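Long-range contact in E3 ubiquitin-protein ligase ORTHRUS 2 (PDB 7DUF), which probably promotes ubiquitin transfer to target proteins as a RING-type E3 ligase and carries a PHD finger that does not recognise the H3K4 peptide: residues Cys34-Thr39 and Gln58-Asp63. Sequence-based numbering, arbitrary orientation.
Sequences CGTCVT and QWHCPD. With ZN (zinc ion), chain C.
The Cys4 zinc site of the PHD finger joins Cys34-Thr39 to Cys61. A zinc ion is bound by the SG atoms of Cys34, Cys37 and Cys61, and Cys64 is the fourth ligand. The first two cysteines form a CxxC knuckle in the turn between strands 31-33 and 40-42. Cys61 comes from the loop after helix 53-57. The bond from Cys34 SG to zinc is 2.3 Å. With SG anti to the backbone N (chi1 -179°), this sulfur also faces backbone amides of both segments. Cys61 N donates to Cys34 SG at 3.3 Å, and the bond is nearly straight (174°). Thr36 N donates to the same Cys34 SG at 3.2 Å, and Cys37 N adds a weak bond. One bond runs from backbone to backbone across the contact: Gly35 N gives its hydrogen to Trp59 O at 3.0 Å. Next to the metal, CB of Cys34 packs on CB of Cys61 at 3.7 Å. The Trp59 ring lies beside the Cys34 backbone, its edge near Cys34 N, and CE3 is 3.9 Å from Cys34 CA. Cys61 N sits above one face of this indole, toward the rim. The Trp59 ring also meets Trp41 edge-to-face and touches Leu46. Replacing Trp59 by alanine is likely to open a gap beside the Cys34 backbone and leave Trp41 without its edge-to-face partner. On the exposed flank, Thr36 OG1 approaches ND1 of His60 at 3.7 Å, and their side chains cross at about a right angle. The Gln58 carbonyl oxygen lies over the centre of one His60 face. The N-H groups around Cys34 SG would be expected to offset part of the negative charge of a zinc-bound thiolate.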
ATOM      1  N   CYS A  34      -4.249   1.587   7.592  1.00 70.75           N
ATOM      2  CA  CYS A  34      -4.804   2.926   7.485  1.00 66.11           C
ATOM      3  C   CYS A  34      -3.711   3.977   7.644  1.00 74.22           C
ATOM      4  O   CYS A  34      -2.746   3.798   8.390  1.00 80.73           O
ATOM      5  CB  CYS A  34      -5.891   3.131   8.541  1.00 70.33           C
ATOM      6  SG  CYS A  34      -6.698   4.748   8.517  1.00 81.62           S
ATOM      7  N   GLY A  35      -3.864   5.084   6.918  1.00 82.82           N
ATOM      8  CA  GLY A  35      -2.937   6.190   7.053  1.00 79.37           C
ATOM      9  C   GLY A  35      -3.188   7.088   8.243  1.00 78.92           C
ATOM     10  O   GLY A  35      -2.384   7.985   8.510  1.00 83.21           O
ATOM     11  N   THR A  36      -4.285   6.861   8.968  1.00 74.63           N
ATOM     12  CA  THR A  36      -4.650   7.681  10.117  1.00 75.43           C
ATOM     13  C   THR A  36      -4.445   6.908  11.415  1.00 75.59           C
ATOM     14  O   THR A  36      -3.593   7.281  12.225  1.00 81.15           O
ATOM     15  CB  THR A  36      -6.097   8.165   9.984  1.00 77.42           C
ATOM     16  OG1 THR A  36      -6.186   9.120   8.919  1.00 75.30           O
ATOM     17  CG2 THR A  36      -6.566   8.814  11.278  1.00 78.02           C
ATOM     18  N   CYS A  37      -5.198   5.832  11.635  1.00 74.71           N
ATOM     19  CA  CYS A  37      -5.084   5.034  12.849  1.00 74.05           C
ATOM     20  C   CYS A  37      -4.068   3.905  12.731  1.00 75.48           C
ATOM     21  O   CYS A  37      -3.740   3.283  13.747  1.00 77.88           O
ATOM     22  CB  CYS A  37      -6.450   4.450  13.222  1.00 73.37           C
ATOM     23  SG  CYS A  37      -7.104   3.272  12.016  1.00 81.80           S
ATOM     24  N   VAL A  38      -3.567   3.637  11.525  1.00 76.12           N
ATOM     25  CA  VAL A  38      -2.628   2.555  11.242  1.00 73.79           C
ATOM     26  C   VAL A  38      -3.193   1.239  11.762  1.00 72.47           C
ATOM     27  O   VAL A  38      -2.560   0.543  12.563  1.00 76.26           O
ATOM     28  CB  VAL A  38      -1.235   2.849  11.832  1.00 66.04           C
ATOM     29  CG1 VAL A  38      -0.190   1.944  11.195  1.00 70.88           C
ATOM     30  CG2 VAL A  38      -0.870   4.310  11.623  1.00 72.29           C
ATOM     31  N   THR A  39      -4.400   0.905  11.324  1.00 72.09           N
ATOM     32  CA  THR A  39      -4.963  -0.407  11.610  1.00 67.21           C
ATOM     33  C   THR A  39      -4.903  -1.262  10.357  1.00 71.65           C
ATOM     34  O   THR A  39      -5.300  -0.794   9.280  1.00 70.36           O
ATOM     35  CB  THR A  39      -6.410  -0.289  12.085  1.00 66.95           C
ATOM     36  OG1 THR A  39      -6.500   0.713  13.105  1.00 79.69           O
ATOM     37  CG2 THR A  39      -6.898  -1.619  12.642  1.00 62.49           C
ATOM     38  N   GLN A  58      -2.538   6.524  -0.037  1.00 79.07           N
ATOM     39  CA  GLN A  58      -3.108   7.280   1.077  1.00 79.65           C
ATOM     40  C   GLN A  58      -4.493   6.734   1.429  1.00 83.75           C
ATOM     41  O   GLN A  58      -5.497   7.444   1.446  1.00 89.56           O
ATOM     42  CB  GLN A  58      -3.162   8.765   0.735  1.00 77.10           C
ATOM     43  N   TRP A  59      -4.527   5.434   1.712  1.00 77.43           N
ATOM     44  CA  TRP A  59      -5.778   4.760   2.022  1.00 71.04           C
ATOM     45  C   TRP A  59      -6.219   5.069   3.445  1.00 78.34           C
ATOM     46  O   TRP A  59      -5.403   5.106   4.371  1.00 78.48           O
ATOM     47  CB  TRP A  59      -5.641   3.250   1.842  1.00 68.28           C
ATOM     48  CG  TRP A  59      -6.921   2.518   2.094  1.00 68.19           C
ATOM     49  CD1 TRP A  59      -8.035   2.525   1.308  1.00 70.28           C
ATOM     50  CD2 TRP A  59      -7.227   1.683   3.216  1.00 72.75           C
ATOM     51  NE1 TRP A  59      -9.014   1.741   1.868  1.00 67.19           N
ATOM     52  CE2 TRP A  59      -8.543   1.212   3.039  1.00 67.95           C
ATOM     53  CE3 TRP A  59      -6.514   1.285   4.352  1.00 69.38           C
ATOM     54  CZ2 TRP A  59      -9.161   0.364   3.955  1.00 68.93           C
ATOM     55  CZ3 TRP A  59      -7.128   0.443   5.259  1.00 70.17           C
ATOM     56  CH2 TRP A  59      -8.439  -0.009   5.055  1.00 69.57           C
ATOM     57  N   HIS A  60      -7.520   5.281   3.613  1.00 74.57           N
ATOM     58  CA  HIS A  60      -8.114   5.562   4.912  1.00 73.70           C
ATOM     59  C   HIS A  60      -9.194   4.527   5.193  1.00 74.16           C
ATOM     60  O   HIS A  60     -10.089   4.316   4.367  1.00 74.75           O
ATOM     61  CB  HIS A  60      -8.682   6.982   4.953  1.00 81.87           C
ATOM     62  CG  HIS A  60      -7.636   8.045   4.813  1.00 95.51           C
ATOM     63  ND1 HIS A  60      -6.382   7.930   5.373  1.00 96.74           N
ATOM     64  CD2 HIS A  60      -7.650   9.234   4.165  1.00101.46           C
ATOM     65  CE1 HIS A  60      -5.671   9.004   5.085  1.00 99.56           C
ATOM     66  NE2 HIS A  60      -6.417   9.812   4.352  1.00105.70           N
ATOM     67  N   CYS A  61      -9.099   3.886   6.355  1.00 73.60           N
ATOM     68  CA  CYS A  61      -9.939   2.745   6.671  1.00 62.41           C
ATOM     69  C   CYS A  61     -11.396   3.169   6.848  1.00 66.24           C
ATOM     70  O   CYS A  61     -11.687   4.346   7.076  1.00 75.39           O
ATOM     71  CB  CYS A  61      -9.422   2.053   7.929  1.00 69.04           C
ATOM     72  SG  CYS A  61      -9.907   2.824   9.482  1.00 77.98           S
ATOM     73  N   PRO A  62     -12.335   2.221   6.730  1.00 63.24           N
ATOM     74  CA  PRO A  62     -13.759   2.581   6.846  1.00 65.46           C
ATOM     75  C   PRO A  62     -14.122   3.261   8.154  1.00 71.37           C
ATOM     76  O   PRO A  62     -15.062   4.064   8.180  1.00 77.65           O
ATOM     77  CB  PRO A  62     -14.465   1.227   6.702  1.00 61.69           C
ATOM     78  CG  PRO A  62     -13.537   0.412   5.876  1.00 58.55           C
ATOM     79  CD  PRO A  62     -12.156   0.819   6.308  1.00 62.19           C
ATOM     80  N   ASP A  63     -13.410   2.967   9.244  1.00 75.87           N
ATOM     81  CA  ASP A  63     -13.714   3.625  10.511  1.00 77.07           C
ATOM     82  C   ASP A  63     -13.239   5.073  10.521  1.00 80.76           C
ATOM     83  O   ASP A  63     -13.798   5.900  11.251  1.00 91.78           O
ATOM     84  CB  ASP A  63     -13.090   2.850  11.671  1.00 70.52           C
ATOM     85  CG  ASP A  63     -14.012   1.776  12.217  1.00 77.42           C
ATOM     86  OD1 ASP A  63     -15.232   2.032  12.312  1.00 77.37           O
ATOM     87  OD2 ASP A  63     -13.519   0.678  12.550  1.00 79.30           O
TER
HETATM   88 ZN    ZN C 401      -8.216   4.250  10.217  1.00 98.99          ZN